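Local coordinates for protein transcriptional regulator (NtrC family) (Aquifex aeolicus, PDB 3DZD) that probably activates transcription by sigma54 RNA polymerase through a AAA+ ATPase that is regulated by an N-terminal receiver domain, at residues A[4-9]-A[28-33]; A[18-23]-A[106-111]; A[48-53]-A[75-80]; A[59-64]-A[91-96]. All coordinates share one frame; numbering follows the deposited sequence.

Contact 1 (A[4-9]-A[28-33]); sequences LVVDDE and DTAKTL
Val5 links to two residues of the neighbouring strand: its N donates to Asp28 O (2.8 Å), and its O accepts from Ala30 N (2.9 Å). A third backbone bond, Asp7 N to Ala30 O (3.1 Å), carries the parallel ladder just past the end of strand 4-6. The side chain of Val6 shows how one face is filled. Its CB lies 4.1 Å from Ala30 O. CG1, anti to the backbone N (chi1 -172°), passes the same oxygen at 3.8 Å and reaches Leu33 CD1 at 4.2 Å. CG2 turns instead to Ala30 CB (4.3 Å), a methyl that Leu4 CD1 meets as well. On the other face Val5 CB touches Thr29 CG2. Beyond the strand Asp7 closes an Asx turn, in which the anti lone pair of OD2 accepts from Glu9 N in an almost straight bond of 2.8 Å. Strands 2-6 and 26-30 are the two strands of a beta-alpha-beta unit, with 26-30 at the edge of the sheet; the connecting helix 10-22 covers Val5 through Leu20 and Thr29 through Thr13 and Ser17. Against the face of Leu4, Val6 and Ala30 lies helix 33-42, with Ala36 and Ile40; Thr32 begins that helix as N-cap, its OG1 bonded to Glu35 N. Beyond Leu4 and Val6, strand 47-51 continues the sheet.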
loop_
_atom_site.group_PDB
_atom_site.type_symbol
_atom_site.label_atom_id
_atom_site.label_comp_id
_atom_site.label_asym_id
_atom_site.label_seq_id
_atom_site.Cartn_x
_atom_site.Cartn_y
_atom_site.Cartn_z
ATOM N N LEU A 4 20.374 9.643 17.319
ATOM C CA LEU A 4 21.341 9.395 18.384
ATOM C C LEU A 4 22.715 9.182 17.783
ATOM O O LEU A 4 22.892 8.323 16.919
ATOM C CB LEU A 4 20.950 8.174 19.232
ATOM C CG LEU A 4 21.987 7.709 20.267
ATOM C CD1 LEU A 4 22.155 8.726 21.396
ATOM C CD2 LEU A 4 21.630 6.342 20.831
ATOM N N VAL A 5 23.679 9.976 18.238
ATOM C CA VAL A 5 25.056 9.881 17.770
ATOM C C VAL A 5 25.940 9.277 18.851
ATOM O O VAL A 5 26.141 9.882 19.908
ATOM C CB VAL A 5 25.623 11.257 17.371
ATOM C CG1 VAL A 5 27.042 11.102 16.847
ATOM C CG2 VAL A 5 24.747 11.910 16.316
ATOM N N VAL A 6 26.447 8.075 18.581
ATOM C CA VAL A 6 27.307 7.353 19.513
ATOM C C VAL A 6 28.764 7.361 19.043
ATOM O O VAL A 6 29.095 6.747 18.024
ATOM C CB VAL A 6 26.858 5.891 19.660
ATOM C CG1 VAL A 6 27.630 5.217 20.773
ATOM C CG2 VAL A 6 25.364 5.822 19.925
ATOM N N ASP A 7 29.634 8.045 19.786
ATOM C CA ASP A 7 31.040 8.150 19.402
ATOM C C ASP A 7 31.935 8.620 20.544
ATOM O O ASP A 7 31.505 9.361 21.427
ATOM C CB ASP A 7 31.211 9.078 18.187
ATOM C CG ASP A 7 32.541 8.861 17.458
ATOM O OD1 ASP A 7 32.526 8.446 16.282
ATOM O OD2 ASP A 7 33.607 9.103 18.052
ATOM N N ASP A 8 33.192 8.195 20.492
ATOM C CA ASP A 8 34.179 8.506 21.520
ATOM C C ASP A 8 34.715 9.936 21.428
ATOM O O ASP A 8 35.098 10.526 22.437
ATOM C CB ASP A 8 35.345 7.518 21.423
ATOM C CG ASP A 8 36.330 7.665 22.561
ATOM O OD1 ASP A 8 36.026 7.190 23.673
ATOM O OD2 ASP A 8 37.412 8.246 22.339
ATOM N N GLU A 9 34.741 10.497 20.225
ATOM C CA GLU A 9 35.404 11.781 20.015
ATOM C C GLU A 9 34.456 12.962 19.811
ATOM O O GLU A 9 33.512 12.887 19.027
ATOM C CB GLU A 9 36.377 11.677 18.845
ATOM C CG GLU A 9 37.528 10.728 19.110
ATOM C CD GLU A 9 38.512 10.673 17.961
ATOM O OE1 GLU A 9 38.243 11.303 16.912
ATOM O OE2 GLU A 9 39.554 9.999 18.109
ATOM N N ASP A 28 20.894 13.810 19.723
ATOM C CA ASP A 28 21.351 13.498 21.070
ATOM C C ASP A 28 22.649 12.725 20.899
ATOM O O ASP A 28 22.919 12.216 19.817
ATOM C CB ASP A 28 20.320 12.651 21.809
ATOM C CG ASP A 28 20.482 12.714 23.319
ATOM O OD1 ASP A 28 21.506 13.256 23.803
ATOM O OD2 ASP A 28 19.577 12.216 24.025
ATOM N N THR A 29 23.460 12.637 21.948
ATOM C CA THR A 29 24.755 11.977 21.837
ATOM C C THR A 29 25.047 11.078 23.028
ATOM O O THR A 29 24.694 11.398 24.159
ATOM C CB THR A 29 25.897 12.997 21.694
ATOM O OG1 THR A 29 25.965 13.809 22.870
ATOM C CG2 THR A 29 25.667 13.894 20.494
ATOM N N ALA A 30 25.690 9.948 22.757
ATOM C CA ALA A 30 26.175 9.052 23.799
ATOM C C ALA A 30 27.667 8.827 23.596
ATOM O O ALA A 30 28.114 8.550 22.484
ATOM C CB ALA A 30 25.433 7.737 23.763
ATOM N N LYS A 31 28.439 8.946 24.669
ATOM C CA LYS A 31 29.891 8.895 24.562
ATOM C C LYS A 31 30.453 7.517 24.909
ATOM O O LYS A 31 31.647 7.267 24.748
ATOM C CB LYS A 31 30.515 9.980 25.439
ATOM C CG LYS A 31 30.044 11.384 25.086
ATOM C CD LYS A 31 30.421 12.393 26.163
ATOM C CE LYS A 31 29.858 13.781 25.864
ATOM N NZ LYS A 31 30.205 14.769 26.932
ATOM N N THR A 32 29.586 6.628 25.379
ATOM C CA THR A 32 29.977 5.265 25.699
ATOM C C THR A 32 28.849 4.324 25.311
ATOM O O THR A 32 27.702 4.752 25.162
ATOM C CB THR A 32 30.252 5.099 27.199
ATOM O OG1 THR A 32 29.105 5.534 27.940
ATOM C CG2 THR A 32 31.458 5.925 27.622
ATOM N N LEU A 33 29.164 3.045 25.142
ATOM C CA LEU A 33 28.123 2.058 24.905
ATOM C C LEU A 33 27.162 2.003 26.085
ATOM O O LEU A 33 25.971 1.735 25.919
ATOM C CB LEU A 33 28.725 0.682 24.632
ATOM C CG LEU A 33 28.796 0.309 23.151
ATOM C CD1 LEU A 33 29.073 1.537 22.308
ATOM C CD2 LEU A 33 29.833 -0.772 22.904
#

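Contact 2 (A[18-23]-A[106-111]); sequences AILEEE and ERFLLT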
loop_
_atom_site.group_PDB
_atom_site.type_symbol
_atom_site.label_atom_id
_atom_site.label_comp_id
_atom_site.label_asym_id
_atom_site.label_seq_id
_atom_site.Cartn_x
_atom_site.Cartn_y
_atom_site.Cartn_z
ATOM N N ALA A 18 25.933 19.756 15.667
ATOM C CA ALA A 18 25.809 21.088 15.089
ATOM C C ALA A 18 25.167 20.981 13.717
ATOM O O ALA A 18 24.335 21.805 13.336
ATOM C CB ALA A 18 27.173 21.761 14.989
ATOM N N ILE A 19 25.548 19.942 12.985
ATOM C CA ILE A 19 25.060 19.732 11.629
ATOM C C ILE A 19 23.607 19.297 11.630
ATOM O O ILE A 19 22.782 19.882 10.928
ATOM C CB ILE A 19 25.928 18.702 10.885
ATOM C CG1 ILE A 19 27.329 19.279 10.653
ATOM C CG2 ILE A 19 25.281 18.310 9.572
ATOM C CD1 ILE A 19 28.409 18.232 10.509
ATOM N N LEU A 20 23.297 18.278 12.428
ATOM C CA LEU A 20 21.942 17.747 12.503
ATOM C C LEU A 20 20.975 18.832 12.936
ATOM O O LEU A 20 19.941 19.039 12.307
ATOM C CB LEU A 20 21.876 16.572 13.480
ATOM C CG LEU A 20 22.614 15.310 13.024
ATOM C CD1 LEU A 20 22.704 14.288 14.145
ATOM C CD2 LEU A 20 21.933 14.706 11.805
ATOM N N GLU A 21 21.315 19.517 14.022
ATOM C CA GLU A 21 20.474 20.582 14.549
ATOM C C GLU A 21 20.273 21.675 13.504
ATOM O O GLU A 21 19.177 22.216 13.363
ATOM C CB GLU A 21 21.097 21.167 15.814
ATOM C CG GLU A 21 20.197 22.127 16.572
ATOM C CD GLU A 21 20.854 22.656 17.834
ATOM O OE1 GLU A 21 21.899 22.091 18.238
ATOM O OE2 GLU A 21 20.330 23.634 18.419
ATOM N N GLU A 22 21.341 21.981 12.770
ATOM C CA GLU A 22 21.317 22.992 11.715
ATOM C C GLU A 22 20.386 22.612 10.565
ATOM O O GLU A 22 19.958 23.471 9.795
ATOM C CB GLU A 22 22.740 23.236 11.190
ATOM C CG GLU A 22 22.838 24.150 9.971
ATOM C CD GLU A 22 22.890 23.391 8.647
ATOM O OE1 GLU A 22 23.327 22.221 8.639
ATOM O OE2 GLU A 22 22.503 23.975 7.609
ATOM N N GLU A 23 20.063 21.329 10.454
ATOM C CA GLU A 23 19.258 20.845 9.336
ATOM C C GLU A 23 17.849 20.442 9.738
ATOM O O GLU A 23 17.111 19.865 8.942
ATOM C CB GLU A 23 19.957 19.682 8.638
ATOM C CG GLU A 23 21.166 20.111 7.827
ATOM C CD GLU A 23 20.782 20.911 6.598
ATOM O OE1 GLU A 23 19.682 20.666 6.056
ATOM O OE2 GLU A 23 21.582 21.772 6.168
ATOM N N GLU A 106 28.152 17.352 3.403
ATOM C CA GLU A 106 27.252 16.949 2.337
ATOM C C GLU A 106 27.007 15.434 2.343
ATOM O O GLU A 106 25.871 14.986 2.254
ATOM C CB GLU A 106 27.828 17.399 0.989
ATOM C CG GLU A 106 27.972 18.921 0.827
ATOM C CD GLU A 106 29.117 19.537 1.646
ATOM O OE1 GLU A 106 30.199 18.914 1.754
ATOM O OE2 GLU A 106 28.935 20.660 2.171
ATOM N N ARG A 107 28.078 14.653 2.452
ATOM C CA ARG A 107 27.986 13.198 2.424
ATOM C C ARG A 107 27.239 12.703 3.646
ATOM O O ARG A 107 26.397 11.813 3.552
ATOM C CB ARG A 107 29.387 12.583 2.382
ATOM C CG ARG A 107 29.426 11.075 2.546
ATOM C CD ARG A 107 28.736 10.362 1.391
ATOM N NE ARG A 107 27.322 10.106 1.654
ATOM C CZ ARG A 107 26.455 9.630 0.758
ATOM N NH1 ARG A 107 26.841 9.367 -0.488
ATOM N NH2 ARG A 107 25.191 9.431 1.110
ATOM N N PHE A 108 27.553 13.286 4.798
ATOM C CA PHE A 108 26.837 12.969 6.027
ATOM C C PHE A 108 25.331 13.208 5.900
ATOM O O PHE A 108 24.529 12.304 6.113
ATOM C CB PHE A 108 27.386 13.786 7.199
ATOM C CG PHE A 108 26.601 13.618 8.465
ATOM C CD1 PHE A 108 26.571 12.395 9.119
ATOM C CD2 PHE A 108 25.881 14.683 8.999
ATOM C CE1 PHE A 108 25.841 12.232 10.287
ATOM C CE2 PHE A 108 25.147 14.532 10.170
ATOM C CZ PHE A 108 25.125 13.303 10.814
ATOM N N LEU A 109 24.958 14.435 5.549
ATOM C CA LEU A 109 23.550 14.819 5.455
ATOM C C LEU A 109 22.774 13.981 4.452
ATOM O O LEU A 109 21.617 13.643 4.690
ATOM C CB LEU A 109 23.424 16.301 5.108
ATOM C CG LEU A 109 23.774 17.222 6.273
ATOM C CD1 LEU A 109 23.634 18.684 5.866
ATOM C CD2 LEU A 109 22.887 16.899 7.455
ATOM N N LEU A 110 23.412 13.643 3.333
ATOM C CA LEU A 110 22.768 12.810 2.325
ATOM C C LEU A 110 22.474 11.414 2.868
ATOM O O LEU A 110 21.398 10.847 2.624
ATOM C CB LEU A 110 23.618 12.717 1.056
ATOM C CG LEU A 110 22.992 11.802 -0.003
ATOM C CD1 LEU A 110 21.605 12.308 -0.386
ATOM C CD2 LEU A 110 23.884 11.654 -1.230
ATOM N N THR A 111 23.432 10.858 3.602
ATOM C CA THR A 111 23.245 9.545 4.214
ATOM C C THR A 111 22.133 9.555 5.271
ATOM O O THR A 111 21.350 8.618 5.357
ATOM C CB THR A 111 24.550 9.034 4.840
ATOM O OG1 THR A 111 25.554 8.967 3.828
ATOM C CG2 THR A 111 24.364 7.663 5.436
#
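Phe108 swings its ring anti to the backbone N (chi1 174°), while Leu109 turns CG anti to its carbonyl carbon (chi1 -73°), and in this way two successive residues of helix 106-111 both reach helix 18-22. Ile19 answers with its CG2 branch, which rests 3.5 Å from Leu109 CD2 and meets the edge of the Phe108 ring near its plane, 3.7 Å from Phe108 CD2. Further round that ring, Leu20 CD2 approaches obliquely, 3.6 Å from Phe108 CE2. Glu23 adds the aliphatic part of its bent chain: CG lies across the leucine end, 3.5 Å from Leu109 CD1. The helix axes come no closer than 11.0 Å, crossing at -56°, and side chains alone span the distance. Replacing Leu109 with alanine removes both methyl branches and is likely to open a gap beside Ile19 CG2 and leave the Glu23 stem without its apolar support. Both helices lie on one side of the receiver sheet: Leu20 packs on Val3 and Val5 of strand 2-6, and Phe108 on Leu99 of strand 97-100. Elsewhere on its helix Arg107 forms a salt bridge with Glu97 of the second subunit.

Contact 3 (A[48-53]-A[75-80]); sequences IVLDVW and VIVITG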
loop_
_atom_site.group_PDB
_atom_site.type_symbol
_atom_site.label_atom_id
_atom_site.label_comp_id
_atom_site.label_asym_id
_atom_site.label_seq_id
_atom_site.Cartn_x
_atom_site.Cartn_y
_atom_site.Cartn_z
ATOM N N ILE A 48 20.174 5.865 14.263
ATOM C CA ILE A 48 21.293 5.831 15.179
ATOM C C ILE A 48 22.574 5.786 14.382
ATOM O O ILE A 48 22.698 4.995 13.446
ATOM C CB ILE A 48 21.238 4.607 16.082
ATOM C CG1 ILE A 48 20.001 4.679 16.980
ATOM C CG2 ILE A 48 22.503 4.512 16.912
ATOM C CD1 ILE A 48 19.702 3.393 17.712
ATOM N N VAL A 49 23.512 6.655 14.757
ATOM C CA VAL A 49 24.808 6.763 14.106
ATOM C C VAL A 49 25.837 6.219 15.072
ATOM O O VAL A 49 26.087 6.812 16.129
ATOM C CB VAL A 49 25.166 8.231 13.791
ATOM C CG1 VAL A 49 26.606 8.337 13.287
ATOM C CG2 VAL A 49 24.190 8.829 12.791
ATOM N N LEU A 50 26.441 5.093 14.709
ATOM C CA LEU A 50 27.270 4.342 15.642
ATOM C C LEU A 50 28.705 4.171 15.157
ATOM O O LEU A 50 28.944 3.788 14.012
ATOM C CB LEU A 50 26.645 2.973 15.886
ATOM C CG LEU A 50 27.486 1.929 16.621
ATOM C CD1 LEU A 50 27.576 2.232 18.118
ATOM C CD2 LEU A 50 26.877 0.558 16.383
ATOM N N ASP A 51 29.661 4.457 16.031
ATOM C CA ASP A 51 31.060 4.217 15.699
ATOM C C ASP A 51 31.398 2.738 15.882
ATOM O O ASP A 51 31.026 2.127 16.883
ATOM C CB ASP A 51 32.000 5.103 16.529
ATOM C CG ASP A 51 33.375 5.248 15.888
ATOM O OD1 ASP A 51 33.967 4.218 15.506
ATOM O OD2 ASP A 51 33.867 6.388 15.758
ATOM N N VAL A 52 32.086 2.164 14.899
ATOM C CA VAL A 52 32.482 0.758 14.945
ATOM C C VAL A 52 33.333 0.436 16.172
ATOM O O VAL A 52 33.309 -0.685 16.678
ATOM C CB VAL A 52 33.267 0.354 13.686
ATOM C CG1 VAL A 52 32.349 0.332 12.472
ATOM C CG2 VAL A 52 34.441 1.300 13.473
ATOM N N TRP A 53 34.091 1.420 16.644
ATOM C CA TRP A 53 34.918 1.231 17.831
ATOM C C TRP A 53 34.463 2.121 18.983
ATOM O O TRP A 53 34.267 3.325 18.821
ATOM C CB TRP A 53 36.400 1.486 17.526
ATOM C CG TRP A 53 37.276 1.394 18.751
ATOM C CD1 TRP A 53 37.952 0.295 19.196
ATOM C CD2 TRP A 53 37.553 2.443 19.692
ATOM N NE1 TRP A 53 38.635 0.595 20.350
ATOM C CE2 TRP A 53 38.407 1.904 20.676
ATOM C CE3 TRP A 53 37.163 3.782 19.796
ATOM C CZ2 TRP A 53 38.879 2.660 21.750
ATOM C CZ3 TRP A 53 37.632 4.530 20.866
ATOM C CH2 TRP A 53 38.480 3.967 21.827
ATOM N N VAL A 75 20.374 2.019 11.392
ATOM C CA VAL A 75 21.715 2.290 11.889
ATOM C C VAL A 75 22.705 2.653 10.788
ATOM O O VAL A 75 22.782 1.990 9.759
ATOM C CB VAL A 75 22.279 1.096 12.678
ATOM C CG1 VAL A 75 23.648 1.437 13.249
ATOM C CG2 VAL A 75 21.320 0.697 13.786
ATOM N N ILE A 76 23.458 3.718 11.027
ATOM C CA ILE A 76 24.568 4.089 10.178
ATOM C C ILE A 76 25.840 3.968 11.000
ATOM O O ILE A 76 25.953 4.578 12.063
ATOM C CB ILE A 76 24.443 5.540 9.713
ATOM C CG1 ILE A 76 23.088 5.764 9.028
ATOM C CG2 ILE A 76 25.603 5.899 8.805
ATOM C CD1 ILE A 76 22.640 7.222 9.017
ATOM N N VAL A 77 26.796 3.177 10.531
ATOM C CA VAL A 77 28.047 3.063 11.267
ATOM C C VAL A 77 29.108 4.014 10.725
ATOM O O VAL A 77 29.118 4.351 9.544
ATOM C CB VAL A 77 28.573 1.608 11.327
ATOM C CG1 VAL A 77 27.678 0.765 12.227
ATOM C CG2 VAL A 77 28.660 1.004 9.936
ATOM N N ILE A 78 29.977 4.472 11.615
ATOM C CA ILE A 78 31.111 5.293 11.226
ATOM C C ILE A 78 32.364 4.462 11.417
ATOM O O ILE A 78 32.622 3.976 12.515
ATOM C CB ILE A 78 31.211 6.558 12.085
ATOM C CG1 ILE A 78 30.071 7.517 11.745
ATOM C CG2 ILE A 78 32.536 7.243 11.859
ATOM C CD1 ILE A 78 30.074 8.774 12.579
ATOM N N THR A 79 33.132 4.284 10.347
ATOM C CA THR A 79 34.356 3.495 10.431
ATOM C C THR A 79 35.604 4.291 10.063
ATOM O O THR A 79 35.563 5.180 9.208
ATOM C CB THR A 79 34.294 2.245 9.544
ATOM O OG1 THR A 79 35.383 1.379 9.881
ATOM C CG2 THR A 79 34.382 2.624 8.070
ATOM N N GLY A 80 36.713 3.955 10.716
ATOM C CA GLY A 80 37.985 4.601 10.458
ATOM C C GLY A 80 38.391 4.485 9.004
ATOM O O GLY A 80 37.853 3.667 8.258
#
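Ile76 O is approached by two groups of the facing strand: Leu50 N gives it a short hydrogen bond (2.7 Å, 165° at the hydrogen), and Val49 CA adds a C-H contact at 3.2 Å. Leu50 O in turn accepts from Ile78 N, Ile48 O accepts from Ile76 N, and Val52 N reaches Ile78 O at 3.0 Å, which makes a parallel ladder of four bonds. Val49 keeps CG1 anti to its backbone N (chi1 172°) and sets it obliquely against Ile78 CD1, 3.6 Å away. On the opposite face Leu50 CD2 meets Val77 CG1 at 4.2 Å. These are the third and fourth strands, in chain order, of the five-stranded parallel sheet, order 2-1-3-4-5, of a CheY-like receiver domain. Helix 105-119 covers the Val49 and Ile76 face through Ile112, and helix 62-69 covers Leu50 through Phe62 and Ile63. Asp51 stands at the C-terminal end of its strand, where such domains usually carry the phospho-accepting aspartate. Its OD1 closes an Asx turn with Trp53 N (3.0 Å), the donor arriving on the anti side, 26° out of the carboxylate plane, while OD2 forms a salt bridge with Lys101. Next to it Val52 bends over the end of the neighbouring strand, CG2 lying 3.4 Å from Ile78 O and 3.7 Å from Thr79 OG1. The polar bond of that hydroxyl is to Ser83 O.

Contact 4 (A[59-64]-A[91-96]); sequences GVNFID and IKKGAY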
loop_
_atom_site.group_PDB
_atom_site.type_symbol
_atom_site.label_atom_id
_atom_site.label_comp_id
_atom_site.label_asym_id
_atom_site.label_seq_id
_atom_site.Cartn_x
_atom_site.Cartn_y
_atom_site.Cartn_z
ATOM N N GLY A 59 31.771 -2.024 19.193
ATOM C CA GLY A 59 30.800 -1.199 18.495
ATOM C C GLY A 59 29.955 -1.950 17.483
ATOM O O GLY A 59 28.749 -1.726 17.391
ATOM N N VAL A 60 30.585 -2.836 16.719
ATOM C CA VAL A 60 29.868 -3.678 15.763
ATOM C C VAL A 60 28.798 -4.536 16.445
ATOM O O VAL A 60 27.618 -4.481 16.089
ATOM C CB VAL A 60 30.837 -4.610 15.010
ATOM C CG1 VAL A 60 30.083 -5.457 13.997
ATOM C CG2 VAL A 60 31.938 -3.802 14.337
ATOM N N ASN A 61 29.217 -5.330 17.427
ATOM C CA ASN A 61 28.306 -6.218 18.145
ATOM C C ASN A 61 27.169 -5.467 18.827
ATOM O O ASN A 61 26.076 -6.008 19.006
ATOM C CB ASN A 61 29.068 -7.061 19.169
ATOM C CG ASN A 61 30.042 -8.024 18.518
ATOM O OD1 ASN A 61 29.841 -8.452 17.378
ATOM N ND2 ASN A 61 31.104 -8.372 19.239
ATOM N N PHE A 62 27.429 -4.221 19.209
ATOM C CA PHE A 62 26.405 -3.385 19.826
ATOM C C PHE A 62 25.178 -3.242 18.930
ATOM O O PHE A 62 24.082 -2.958 19.403
ATOM C CB PHE A 62 26.957 -2.004 20.163
ATOM C CG PHE A 62 26.012 -1.162 20.960
ATOM C CD1 PHE A 62 25.891 -1.345 22.327
ATOM C CD2 PHE A 62 25.233 -0.198 20.345
ATOM C CE1 PHE A 62 25.015 -0.576 23.070
ATOM C CE2 PHE A 62 24.353 0.573 21.085
ATOM C CZ PHE A 62 24.247 0.384 22.451
ATOM N N ILE A 63 25.368 -3.430 17.631
ATOM C CA ILE A 63 24.244 -3.448 16.715
ATOM C C ILE A 63 23.205 -4.462 17.185
ATOM O O ILE A 63 22.005 -4.241 17.033
ATOM C CB ILE A 63 24.691 -3.770 15.279
ATOM C CG1 ILE A 63 25.367 -2.549 14.657
ATOM C CG2 ILE A 63 23.510 -4.198 14.433
ATOM C CD1 ILE A 63 25.969 -2.822 13.312
ATOM N N ASP A 64 23.660 -5.565 17.776
ATOM C CA ASP A 64 22.734 -6.575 18.287
ATOM C C ASP A 64 21.896 -6.020 19.437
ATOM O O ASP A 64 20.707 -6.319 19.552
ATOM C CB ASP A 64 23.474 -7.845 18.717
ATOM C CG ASP A 64 24.064 -8.607 17.539
ATOM O OD1 ASP A 64 23.345 -8.827 16.539
ATOM O OD2 ASP A 64 25.251 -8.993 17.621
ATOM N N ILE A 91 27.278 -4.145 8.384
ATOM C CA ILE A 91 26.187 -4.262 7.425
ATOM C C ILE A 91 25.526 -5.635 7.501
ATOM O O ILE A 91 24.301 -5.747 7.461
ATOM C CB ILE A 91 26.660 -4.017 5.980
ATOM C CG1 ILE A 91 27.162 -2.578 5.805
ATOM C CG2 ILE A 91 25.531 -4.339 5.003
ATOM C CD1 ILE A 91 26.102 -1.511 6.011
ATOM N N LYS A 92 26.337 -6.681 7.602
ATOM C CA LYS A 92 25.805 -8.032 7.697
ATOM C C LYS A 92 25.093 -8.241 9.030
ATOM O O LYS A 92 24.152 -9.031 9.123
ATOM C CB LYS A 92 26.915 -9.064 7.500
ATOM C CG LYS A 92 27.518 -9.025 6.108
ATOM C CD LYS A 92 28.875 -9.702 6.055
ATOM C CE LYS A 92 28.750 -11.212 6.127
ATOM N NZ LYS A 92 30.016 -11.882 5.719
ATOM N N LYS A 93 25.533 -7.525 10.061
ATOM C CA LYS A 93 24.843 -7.580 11.343
ATOM C C LYS A 93 23.488 -6.909 11.241
ATOM O O LYS A 93 22.607 -7.152 12.059
ATOM C CB LYS A 93 25.666 -6.942 12.462
ATOM C CG LYS A 93 26.621 -7.908 13.128
ATOM C CD LYS A 93 26.661 -7.705 14.628
ATOM C CE LYS A 93 27.315 -8.899 15.307
ATOM N NZ LYS A 93 26.714 -10.188 14.859
ATOM N N GLY A 94 23.322 -6.059 10.235
ATOM C CA GLY A 94 22.037 -5.433 9.995
ATOM C C GLY A 94 22.054 -3.917 9.923
ATOM O O GLY A 94 20.993 -3.293 9.865
ATOM N N ALA A 95 23.243 -3.321 9.937
ATOM C CA ALA A 95 23.355 -1.876 9.770
ATOM C C ALA A 95 22.869 -1.519 8.369
ATOM O O ALA A 95 23.049 -2.304 7.435
ATOM C CB ALA A 95 24.805 -1.418 9.978
ATOM N N TYR A 96 22.254 -0.351 8.211
ATOM C CA TYR A 96 21.770 0.065 6.893
ATOM C C TYR A 96 22.855 0.704 6.024
ATOM O O TYR A 96 22.960 0.415 4.834
ATOM C CB TYR A 96 20.573 1.008 7.016
ATOM C CG TYR A 96 20.146 1.630 5.701
ATOM C CD1 TYR A 96 19.454 0.886 4.755
ATOM C CD2 TYR A 96 20.425 2.969 5.409
ATOM C CE1 TYR A 96 19.055 1.442 3.549
ATOM C CE2 TYR A 96 20.027 3.541 4.202
ATOM C CZ TYR A 96 19.342 2.767 3.277
ATOM O OH TYR A 96 18.931 3.305 2.073
HETATM O O HOH W 1 23.430 -11.352 15.152
#
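Ile63 and Lys93 bring their CA atoms to 6.8 Å where helix 62-69 passes the end of helix 85-93, which Gly94 terminates in a Schellman motif, just past its last residue, with positive phi (126°). Lys93 does most of the reaching. A bend at chi2 (-140°) carries CD past Val60 O at 3.7 Å, with CE beside Asn61 OD1 (3.3 Å) and Asp64 OD2; a second bend at chi4 (-50°) then sets NZ for a salt bridge with Asp64 OD2 at 3.3 Å, the lysine chain crossing the aspartate at about a right angle. A water adds a looser bridge: it donates to Asp64 OD1 at 2.9 Å and accepts only weakly from Lys93 NZ at 3.5 Å. With alanine in place of Asp64, the carboxylate is gone, and the Lys93 ammonium would probably lose its charged mate and be freer to turn. Nearer the sheet the contact is apolar: Ile63 CG2 touches Lys93 CB and Ile63 CD1 meets Ala95 CB at 3.8 Å. Ile63 also packs on Ala90 of helix 85-93 and on Leu50 and Val77 of the sheet, while Tyr96 leads into strand 97-100 and stacks on His114 of the second subunit.

All four contacts belong to the receiver domain. Contacts 1 and 3, with centres about 10 Å apart, are two seams of one parallel sheet, joined through neighbouring strands 2-6 and 47-51. Contact 2 lies on one side of that sheet, its centre about 16 Å from that of contact 1 and about 15 Å from that of contact 3; its helix 10-22 connects the two strands of contact 1. The centre of contact 4 is about 9 Å from that of contact 3 and about 22 Å from that of contact 2. Contact 1 closes before contacts 3 and 4 open; contact 2, tying the domain's first helix to its last, closes a loop holding contacts 3 and 4, whose segments alternate. Contacts 2 and 4 both touch the second subunit, consistent with a dimer built partly through the receiver domains.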